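Local coordinates for protein putative 4-amino-4-deoxychorismate lyase (Thermus thermophilus, PDB 2ZGI) that binds pyridoxal 5'-phosphate and is probably a lyase of the class-IV aminotransferase family, putatively acting on 4-amino-4-deoxychorismate, at residues A12-F17 / E87-S92; R29-R34 / L240-T245; L175-L180 / R201-P206. One frame throughout, in Å; residues are numbered along the deposited sequence.

Contact 1. Residues A12-F17 / E87-S92; sequences ALPEAF and EGVRLS
Val89 is the centre of a small apolar cluster, touched by Leu13, Pro14 and Phe17, where the start of helix 15-19 packs on the first residues of strand 89-96 in the antiparallel sheet. Its two methyls divide the work. Val89 CG2 meets the Pro14 ring at CD, 3.3 Å away, which is tighter than usual van der Waals contact, and also takes Leu13 CD2 at 3.8 Å. CG1, anti to the Val89 backbone N (chi1 169°), turns instead to Phe17 and lies 3.6 Å from its CE1, approaching the ring obliquely. Two residues along the strand, Leu91 also points toward the helix segment, and its CD2 comes within 4.0 Å of Phe17 CZ. The ring can span both residues because Phe17 CG is anti to its own backbone N (chi1 -176°), which swings the ring out toward the strand, where CE1 and CZ reach Val89 and Leu91.

Pro14 occupies the N-cap position, so the helix begins directly beside the cluster. Thr84 of strand 78-86 touches both Phe17 and Leu91. The second subunit also packs here: its Leu4 on Leu13 and its Tyr19 on Leu91, while Leu91 and Ser92 extend the sheet into that chain. At the exposed margin, Pro14 CG rests 3.3 Å from Glu87 O.

Contact 2. Residues R29-R34 / L240-T245; sequences RAEGGR and LPACYT
The beta hairpin that joins strand 24-31 to strand 34-35 meets the C-terminal tail here, through the carboxylate of Glu31. A type I' turn from Glu31 to Arg34 closes the hairpin, with paired backbone bonds between those two residues. Glu31 CG lies anti to the carbonyl carbon (chi1 -64°) and the chain is extended beyond it, which delivers OE2 to the tail. There Glu31 OE2 accepts the backbone N-H of Ala242 N at 2.9 Å in a nearly straight bond (162°), the donor standing well above the carboxylate plane.

Arg29, two residues earlier on the strand, grips the same oxygen side-on in a salt bridge. Arg29 NE reaches Glu31 OE2 at 2.8 Å and Arg29 NH2 reaches it at 2.7 Å, with OE2 in the guanidinium plane. Pro241 covers one face of that guanidinium, its CB 3.7 Å from Arg29 NE. Arg29 NH1 makes a weak hydrogen bond to the carbonyl of Ser218, a cofactor-binding residue. Cys243 SG lies 4.0 Å from Glu31 CG and is bonded in a disulfide to Cys78 of strand 78-86, so the tail is tied covalently to the same sheet. Tyr97 packs on Arg29, Pro241 and Cys243.

Three N-H groups thus converge on one carboxylate oxygen. Their combined field would probably favour the ionised form of Glu31, while the in-plane double grip and the proline above it probably limit rotation of the guanidinium.

Contact 3. Residues L175-L180 / R201-P206; sequences LLEGGL and RGLFRP. With PLP (pyridoxal-5'-phosphate), chain P.
Leu175 and Leu176 pair in parallel with Arg201 and Gly202, and two nearly straight bonds tie the strands: Gly202 N to Leu175 O at 3.1 Å, and Glu177 N to Gly202 O at 2.7 Å. Glu177 then lays its extended side chain across the Gly202 backbone. Glu177 CG sits 3.3 Å from Gly202 O, and Glu177 OE2 ends 3.2 Å from Arg201 CB. A water lies between Glu177 OE2 and Arg201 O, doubtfully close to the carboxylate; another accepts from Phe204 N and can donate to Glu177 O. With an alanine here in place of Glu177, the Gly202 backbone and Arg201 CB would probably lose their cover. Leu203 CD2 packs 3.5 Å from Glu177 O. On one side of the sheet, Leu176 CD1 lies over a face of the Phe204 ring, 4.0 Å from CD2. On the other, Leu175 and Arg201 run side by side, Leu175 CD1 3.4 Å from Arg201 NH1, which makes a salt bridge with Glu186.

The loop after strand 172-176 carries Leu180 to the cofactor, its CD2 3.3 Å from PLP C4. The two strands belong to a beta-alpha-beta crossover whose helix 183-194 packs on Leu175, while Leu167 of strand 164-169 touches Leu176 and Phe204.

Overall arrangement
Contacts 1 and 2 each have one segment on the same antiparallel sheet; contact 3 lies on the mixed one. Their centres stand about 29 Å (1 and 2), 33 Å (1 and 3) and 29 Å (2 and 3) apart, and none touches another. Contact 2 is buried and polar, with charge and a disulfide holding the tail; contact 1 is partly buried and apolar, with the second subunit beside it; contact 3 is partly buried and relies on backbone pairing. Along the chain, contacts 1 and 2 alternate their segments, whereas contact 3 is nested inside the loop closed by contact 2. Contact 3 alone reaches PLP directly, while the Arg29 side chain of contact 2 lies about 8 Å from it.

Contact 1. Residues A12-F17 / E87-S92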
loop_
_atom_site.group_PDB
_atom_site.type_symbol
_atom_site.label_atom_id
_atom_site.label_comp_id
_atom_site.label_asym_id
_atom_site.label_seq_id
_atom_site.Cartn_x
_atom_site.Cartn_y
_atom_site.Cartn_z
ATOM N N ALA D 12 27.200 25.109 -14.362
ATOM C CA ALA D 12 27.143 26.301 -13.499
ATOM C C ALA D 12 26.866 26.029 -12.014
ATOM O O ALA D 12 27.331 26.766 -11.127
ATOM C CB ALA D 12 26.103 27.280 -14.051
ATOM N N LEU D 13 26.074 25.004 -11.738
ATOM C CA LEU D 13 25.641 24.726 -10.372
ATOM C C LEU D 13 26.259 23.418 -9.940
ATOM O O LEU D 13 26.599 22.606 -10.794
ATOM C CB LEU D 13 24.120 24.610 -10.335
ATOM C CG LEU D 13 23.350 25.887 -10.627
ATOM C CD1 LEU D 13 21.967 25.594 -11.224
ATOM C CD2 LEU D 13 23.221 26.667 -9.355
ATOM N N PRO D 14 26.415 23.198 -8.613
ATOM C CA PRO D 14 26.971 21.935 -8.122
ATOM C C PRO D 14 26.128 20.717 -8.533
ATOM O O PRO D 14 24.895 20.806 -8.647
ATOM C CB PRO D 14 26.924 22.088 -6.599
ATOM C CG PRO D 14 26.766 23.549 -6.371
ATOM C CD PRO D 14 25.987 24.066 -7.508
ATOM N N GLU D 15 26.839 19.608 -8.711
ATOM C CA GLU D 15 26.345 18.305 -9.134
ATOM C C GLU D 15 25.109 17.851 -8.347
ATOM O O GLU D 15 24.041 17.561 -8.936
ATOM C CB GLU D 15 27.463 17.285 -8.874
ATOM C CG GLU D 15 27.667 16.327 -9.993
ATOM C CD GLU D 15 29.017 15.683 -9.940
ATOM O OE1 GLU D 15 29.253 14.841 -9.046
ATOM O OE2 GLU D 15 29.846 16.026 -10.793
ATOM N N ALA D 16 25.262 17.808 -7.025
ATOM C CA ALA D 16 24.236 17.267 -6.131
ATOM C C ALA D 16 22.946 18.046 -6.250
ATOM O O ALA D 16 21.864 17.472 -6.218
ATOM C CB ALA D 16 24.723 17.259 -4.680
ATOM N N PHE D 17 23.077 19.358 -6.409
ATOM C CA PHE D 17 21.947 20.247 -6.553
ATOM C C PHE D 17 21.058 19.824 -7.728
ATOM O O PHE D 17 19.830 19.793 -7.591
ATOM C CB PHE D 17 22.451 21.668 -6.798
ATOM C CG PHE D 17 21.361 22.692 -6.870
ATOM C CD1 PHE D 17 20.983 23.397 -5.738
ATOM C CD2 PHE D 17 20.716 22.968 -8.080
ATOM C CE1 PHE D 17 19.969 24.364 -5.805
ATOM C CE2 PHE D 17 19.691 23.925 -8.150
ATOM C CZ PHE D 17 19.325 24.617 -7.016
ATOM N N GLU D 87 23.941 23.415 -1.138
ATOM C CA GLU D 87 25.393 23.574 -0.890
ATOM C C GLU D 87 26.082 24.376 -2.003
ATOM O O GLU D 87 26.071 23.970 -3.169
ATOM C CB GLU D 87 26.067 22.220 -0.701
ATOM C CG GLU D 87 25.555 21.407 0.471
ATOM C CD GLU D 87 25.601 22.129 1.839
ATOM O OE1 GLU D 87 25.944 23.328 1.916
ATOM O OE2 GLU D 87 25.282 21.471 2.859
ATOM N N GLY D 88 26.633 25.534 -1.632
ATOM C CA GLY D 88 27.282 26.464 -2.572
ATOM C C GLY D 88 26.293 27.154 -3.503
ATOM O O GLY D 88 26.662 27.656 -4.567
ATOM N N VAL D 89 25.025 27.165 -3.129
ATOM C CA VAL D 89 24.018 27.734 -4.005
ATOM C C VAL D 89 23.096 28.605 -3.204
ATOM O O VAL D 89 22.475 28.145 -2.232
ATOM C CB VAL D 89 23.120 26.665 -4.698
ATOM C CG1 VAL D 89 21.916 27.345 -5.398
ATOM C CG2 VAL D 89 23.924 25.836 -5.685
ATOM N N ARG D 90 23.065 29.864 -3.617
ATOM C CA ARG D 90 22.071 30.811 -3.179
ATOM C C ARG D 90 21.409 31.311 -4.454
ATOM O O ARG D 90 22.018 32.031 -5.248
ATOM C CB ARG D 90 22.734 31.952 -2.411
ATOM C CG ARG D 90 21.767 32.877 -1.705
ATOM C CD ARG D 90 22.536 33.846 -0.838
ATOM N NE ARG D 90 23.562 34.537 -1.614
ATOM C CZ ARG D 90 23.395 35.750 -2.118
ATOM N NH1 ARG D 90 22.259 36.379 -1.898
ATOM N NH2 ARG D 90 24.352 36.338 -2.823
ATOM N N LEU D 91 20.170 30.908 -4.664
ATOM C CA LEU D 91 19.492 31.293 -5.861
ATOM C C LEU D 91 18.320 32.179 -5.462
ATOM O O LEU D 91 17.579 31.856 -4.531
ATOM C CB LEU D 91 19.093 30.017 -6.605
ATOM C CG LEU D 91 19.034 29.830 -8.125
ATOM C CD1 LEU D 91 20.191 30.429 -8.917
ATOM C CD2 LEU D 91 18.939 28.316 -8.384
ATOM N N SER D 92 18.204 33.330 -6.118
ATOM C CA SER D 92 17.135 34.284 -5.867
ATOM C C SER D 92 16.660 34.774 -7.217
ATOM O O SER D 92 17.476 35.149 -8.092
ATOM C CB SER D 92 17.621 35.455 -4.994
ATOM O OG SER D 92 18.174 34.960 -3.776
#

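Contact 2. Residues R29-R34 / L240-T245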
loop_
_atom_site.group_PDB
_atom_site.type_symbol
_atom_site.label_atom_id
_atom_site.label_comp_id
_atom_site.label_asym_id
_atom_site.label_seq_id
_atom_site.Cartn_x
_atom_site.Cartn_y
_atom_site.Cartn_z
ATOM N N ARG D 29 5.072 35.966 -2.860
ATOM C CA ARG D 29 4.404 36.938 -3.712
ATOM C C ARG D 29 4.775 38.331 -3.224
ATOM O O ARG D 29 4.811 38.551 -2.018
ATOM C CB ARG D 29 2.886 36.747 -3.670
ATOM C CG ARG D 29 2.199 37.464 -4.813
ATOM C CD ARG D 29 0.734 37.101 -4.929
ATOM N NE ARG D 29 -0.115 37.699 -3.896
ATOM C CZ ARG D 29 -0.655 37.013 -2.896
ATOM N NH1 ARG D 29 -0.411 35.716 -2.782
ATOM N NH2 ARG D 29 -1.432 37.640 -1.994
ATOM N N ALA D 30 5.087 39.249 -4.143
ATOM C CA ALA D 30 5.271 40.663 -3.797
ATOM C C ALA D 30 4.134 41.432 -4.421
ATOM O O ALA D 30 3.779 41.172 -5.577
ATOM C CB ALA D 30 6.624 41.215 -4.303
ATOM N N GLU D 31 3.532 42.338 -3.654
ATOM C CA GLU D 31 2.467 43.167 -4.186
ATOM C C GLU D 31 2.924 44.602 -4.135
ATOM O O GLU D 31 3.333 45.084 -3.076
ATOM C CB GLU D 31 1.149 42.948 -3.430
ATOM C CG GLU D 31 0.611 41.505 -3.606
ATOM C CD GLU D 31 -0.591 41.160 -2.764
ATOM O OE1 GLU D 31 -0.913 41.887 -1.803
ATOM O OE2 GLU D 31 -1.237 40.141 -3.090
ATOM N N GLY D 32 2.867 45.260 -5.294
ATOM C CA GLY D 32 3.344 46.648 -5.455
ATOM C C GLY D 32 4.685 46.888 -4.768
ATOM O O GLY D 32 4.828 47.836 -3.969
ATOM N N GLY D 33 5.651 46.025 -5.066
ATOM C CA GLY D 33 7.038 46.112 -4.549
ATOM C C GLY D 33 7.311 45.559 -3.145
ATOM O O GLY D 33 8.457 45.544 -2.686
ATOM N N ARG D 34 6.271 45.106 -2.450
ATOM C CA ARG D 34 6.407 44.705 -1.060
ATOM C C ARG D 34 6.230 43.196 -0.953
ATOM O O ARG D 34 5.152 42.676 -1.302
ATOM C CB ARG D 34 5.345 45.408 -0.204
ATOM C CG ARG D 34 5.466 45.144 1.293
ATOM C CD ARG D 34 4.301 45.756 2.070
ATOM N NE ARG D 34 3.054 44.992 1.941
ATOM C CZ ARG D 34 2.721 43.947 2.701
ATOM N NH1 ARG D 34 3.550 43.485 3.631
ATOM N NH2 ARG D 34 1.557 43.324 2.507
ATOM N N LEU D 240 -7.024 37.307 -1.096
ATOM C CA LEU D 240 -7.067 37.456 -2.541
ATOM C C LEU D 240 -5.893 38.302 -3.023
ATOM O O LEU D 240 -5.710 39.414 -2.550
ATOM C CB LEU D 240 -8.394 38.081 -2.984
ATOM C CG LEU D 240 -8.631 38.396 -4.465
ATOM C CD1 LEU D 240 -9.055 37.121 -5.215
ATOM C CD2 LEU D 240 -9.687 39.499 -4.594
ATOM N N PRO D 241 -5.099 37.771 -3.978
ATOM C CA PRO D 241 -3.919 38.508 -4.442
ATOM C C PRO D 241 -4.310 39.884 -4.971
ATOM O O PRO D 241 -5.262 39.997 -5.758
ATOM C CB PRO D 241 -3.395 37.625 -5.579
ATOM C CG PRO D 241 -3.809 36.260 -5.184
ATOM C CD PRO D 241 -5.191 36.449 -4.619
ATOM N N ALA D 242 -3.591 40.913 -4.539
ATOM C CA ALA D 242 -3.860 42.275 -4.999
ATOM C C ALA D 242 -3.196 42.583 -6.351
ATOM O O ALA D 242 -2.398 43.513 -6.470
ATOM C CB ALA D 242 -3.430 43.287 -3.923
ATOM N N CYS D 243 -3.543 41.817 -7.383
ATOM C CA CYS D 243 -2.738 41.779 -8.605
ATOM C C CYS D 243 -3.492 41.940 -9.933
ATOM O O CYS D 243 -2.952 41.605 -10.980
ATOM C CB CYS D 243 -1.924 40.477 -8.622
ATOM S SG CYS D 243 -0.888 40.303 -7.157
ATOM N N TYR D 244 -4.728 42.429 -9.901
ATOM C CA TYR D 244 -5.496 42.682 -11.143
ATOM C C TYR D 244 -5.193 44.066 -11.747
ATOM O O TYR D 244 -4.847 44.989 -11.013
ATOM C CB TYR D 244 -7.003 42.498 -10.885
ATOM C CG TYR D 244 -7.330 41.074 -10.447
ATOM C CD1 TYR D 244 -7.459 40.039 -11.392
ATOM C CD2 TYR D 244 -7.482 40.758 -9.099
ATOM C CE1 TYR D 244 -7.747 38.731 -11.004
ATOM C CE2 TYR D 244 -7.765 39.450 -8.695
ATOM C CZ TYR D 244 -7.902 38.443 -9.659
ATOM O OH TYR D 244 -8.170 37.150 -9.253
ATOM N N THR D 245 -5.319 44.215 -13.073
ATOM C CA THR D 245 -4.903 45.475 -13.742
ATOM C C THR D 245 -5.549 46.726 -13.133
ATOM O O THR D 245 -6.787 46.833 -13.082
ATOM C CB THR D 245 -5.105 45.456 -15.268
ATOM O OG1 THR D 245 -6.395 44.913 -15.570
ATOM C CG2 THR D 245 -4.021 44.612 -15.935
#

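Contact 3. Residues L175-L180 / R201-P206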
loop_
_atom_site.group_PDB
_atom_site.type_symbol
_atom_site.label_atom_id
_atom_site.label_comp_id
_atom_site.label_asym_id
_atom_site.label_seq_id
_atom_site.Cartn_x
_atom_site.Cartn_y
_atom_site.Cartn_z
ATOM N N LEU D 175 -7.123 22.247 9.583
ATOM C CA LEU D 175 -5.893 22.184 8.801
ATOM C C LEU D 175 -5.443 20.733 8.730
ATOM O O LEU D 175 -5.284 20.046 9.763
ATOM C CB LEU D 175 -4.793 23.071 9.397
ATOM C CG LEU D 175 -5.159 24.472 9.922
ATOM C CD1 LEU D 175 -3.879 25.290 10.106
ATOM C CD2 LEU D 175 -6.173 25.232 9.042
ATOM N N LEU D 176 -5.263 20.250 7.502
ATOM C CA LEU D 176 -4.987 18.836 7.284
ATOM C C LEU D 176 -3.513 18.596 7.568
ATOM O O LEU D 176 -2.656 19.233 6.933
ATOM C CB LEU D 176 -5.335 18.426 5.842
ATOM C CG LEU D 176 -6.769 17.967 5.529
ATOM C CD1 LEU D 176 -7.811 18.976 5.971
ATOM C CD2 LEU D 176 -6.916 17.699 4.045
ATOM N N GLU D 177 -3.210 17.696 8.507
ATOM C CA GLU D 177 -1.822 17.422 8.869
ATOM C C GLU D 177 -1.156 16.458 7.905
ATOM O O GLU D 177 -1.823 15.842 7.082
ATOM C CB GLU D 177 -1.713 16.857 10.295
ATOM C CG GLU D 177 -2.302 17.743 11.339
ATOM C CD GLU D 177 -2.305 17.108 12.715
ATOM O OE1 GLU D 177 -2.179 15.872 12.841
ATOM O OE2 GLU D 177 -2.431 17.877 13.688
ATOM N N GLY D 178 0.167 16.348 8.036
ATOM C CA GLY D 178 0.975 15.367 7.324
ATOM C C GLY D 178 1.734 15.843 6.089
ATOM O O GLY D 178 2.440 15.064 5.476
ATOM N N GLY D 179 1.590 17.120 5.737
ATOM C CA GLY D 179 2.254 17.682 4.570
ATOM C C GLY D 179 3.182 18.814 4.991
ATOM O O GLY D 179 3.722 18.813 6.096
ATOM N N LEU D 180 3.354 19.781 4.104
ATOM C CA LEU D 180 4.112 20.992 4.412
ATOM C C LEU D 180 3.278 21.903 5.308
ATOM O O LEU D 180 2.102 22.122 5.033
ATOM C CB LEU D 180 4.452 21.706 3.091
ATOM C CG LEU D 180 5.088 23.106 3.170
ATOM C CD1 LEU D 180 6.376 23.074 3.963
ATOM C CD2 LEU D 180 5.334 23.619 1.788
ATOM N N ARG D 201 -6.505 21.065 13.978
ATOM C CA ARG D 201 -5.553 20.354 13.114
ATOM C C ARG D 201 -5.817 18.862 13.271
ATOM O O ARG D 201 -6.088 18.404 14.384
ATOM C CB ARG D 201 -4.111 20.654 13.542
ATOM C CG ARG D 201 -3.799 22.148 13.658
ATOM C CD ARG D 201 -2.444 22.406 14.292
ATOM N NE ARG D 201 -2.198 23.845 14.416
ATOM C CZ ARG D 201 -1.736 24.624 13.436
ATOM N NH1 ARG D 201 -1.444 24.113 12.243
ATOM N NH2 ARG D 201 -1.554 25.922 13.659
ATOM N N GLY D 202 -5.742 18.109 12.173
ATOM C CA GLY D 202 -5.892 16.646 12.245
ATOM C C GLY D 202 -5.401 15.905 11.025
ATOM O O GLY D 202 -5.076 16.517 10.002
ATOM N N LEU D 203 -5.308 14.586 11.132
ATOM C CA LEU D 203 -5.088 13.752 9.980
ATOM C C LEU D 203 -6.434 13.268 9.490
ATOM O O LEU D 203 -7.229 12.721 10.274
ATOM C CB LEU D 203 -4.204 12.565 10.338
ATOM C CG LEU D 203 -2.733 12.856 10.562
ATOM C CD1 LEU D 203 -2.083 11.770 11.431
ATOM C CD2 LEU D 203 -2.027 13.006 9.183
ATOM N N PHE D 204 -6.696 13.484 8.204
ATOM C CA PHE D 204 -7.990 13.175 7.574
ATOM C C PHE D 204 -7.826 12.164 6.453
ATOM O O PHE D 204 -6.894 12.263 5.646
ATOM C CB PHE D 204 -8.641 14.435 6.985
ATOM C CG PHE D 204 -9.169 15.418 8.031
ATOM C CD1 PHE D 204 -10.539 15.564 8.227
ATOM C CD2 PHE D 204 -8.294 16.208 8.788
ATOM C CE1 PHE D 204 -11.033 16.470 9.176
ATOM C CE2 PHE D 204 -8.759 17.110 9.737
ATOM C CZ PHE D 204 -10.134 17.249 9.930
ATOM N N ARG D 205 -8.748 11.201 6.403
ATOM C CA ARG D 205 -8.894 10.283 5.283
ATOM C C ARG D 205 -9.824 10.937 4.258
ATOM O O ARG D 205 -10.615 11.800 4.616
ATOM C CB ARG D 205 -9.540 8.964 5.751
ATOM C CG ARG D 205 -8.838 8.219 6.882
ATOM C CD ARG D 205 -9.194 6.725 6.901
ATOM N NE ARG D 205 -8.692 5.986 5.741
ATOM C CZ ARG D 205 -7.436 5.571 5.558
ATOM N NH1 ARG D 205 -6.486 5.799 6.468
ATOM N NH2 ARG D 205 -7.127 4.905 4.450
ATOM N N PRO D 206 -9.765 10.512 2.987
ATOM C CA PRO D 206 -10.654 11.072 1.945
ATOM C C PRO D 206 -12.121 11.192 2.399
ATOM O O PRO D 206 -12.743 12.237 2.241
ATOM C CB PRO D 206 -10.542 10.057 0.809
ATOM C CG PRO D 206 -9.179 9.407 1.016
ATOM C CD PRO D 206 -8.912 9.416 2.477
HETATM N N1 PLP P . 2.093 22.344 -0.492
HETATM C C2 PLP P . 3.269 22.115 -1.111
HETATM C C2A PLP P . 3.633 20.710 -1.495
HETATM C C3 PLP P . 4.126 23.180 -1.408
HETATM O O3 PLP P . 5.304 22.900 -2.036
HETATM C C4 PLP P . 3.762 24.474 -1.018
HETATM C C4A PLP P . 4.645 25.682 -1.252
HETATM C C5 PLP P . 2.555 24.673 -0.350
HETATM C C6 PLP P . 1.742 23.568 -0.103
HETATM C C5A PLP P . 2.072 26.045 0.070
HETATM O O4P PLP P . 2.868 26.686 1.068
HETATM P P PLP P . 2.885 28.270 1.304
HETATM O O1P PLP P . 1.506 28.673 1.763
HETATM O O2P PLP P . 3.219 28.970 0.006
HETATM O O3P PLP P . 3.970 28.339 2.329
HETATM O O HOH W 1 -4.605 14.987 6.913
HETATM O O HOH W 2 -3.507 17.298 15.911
#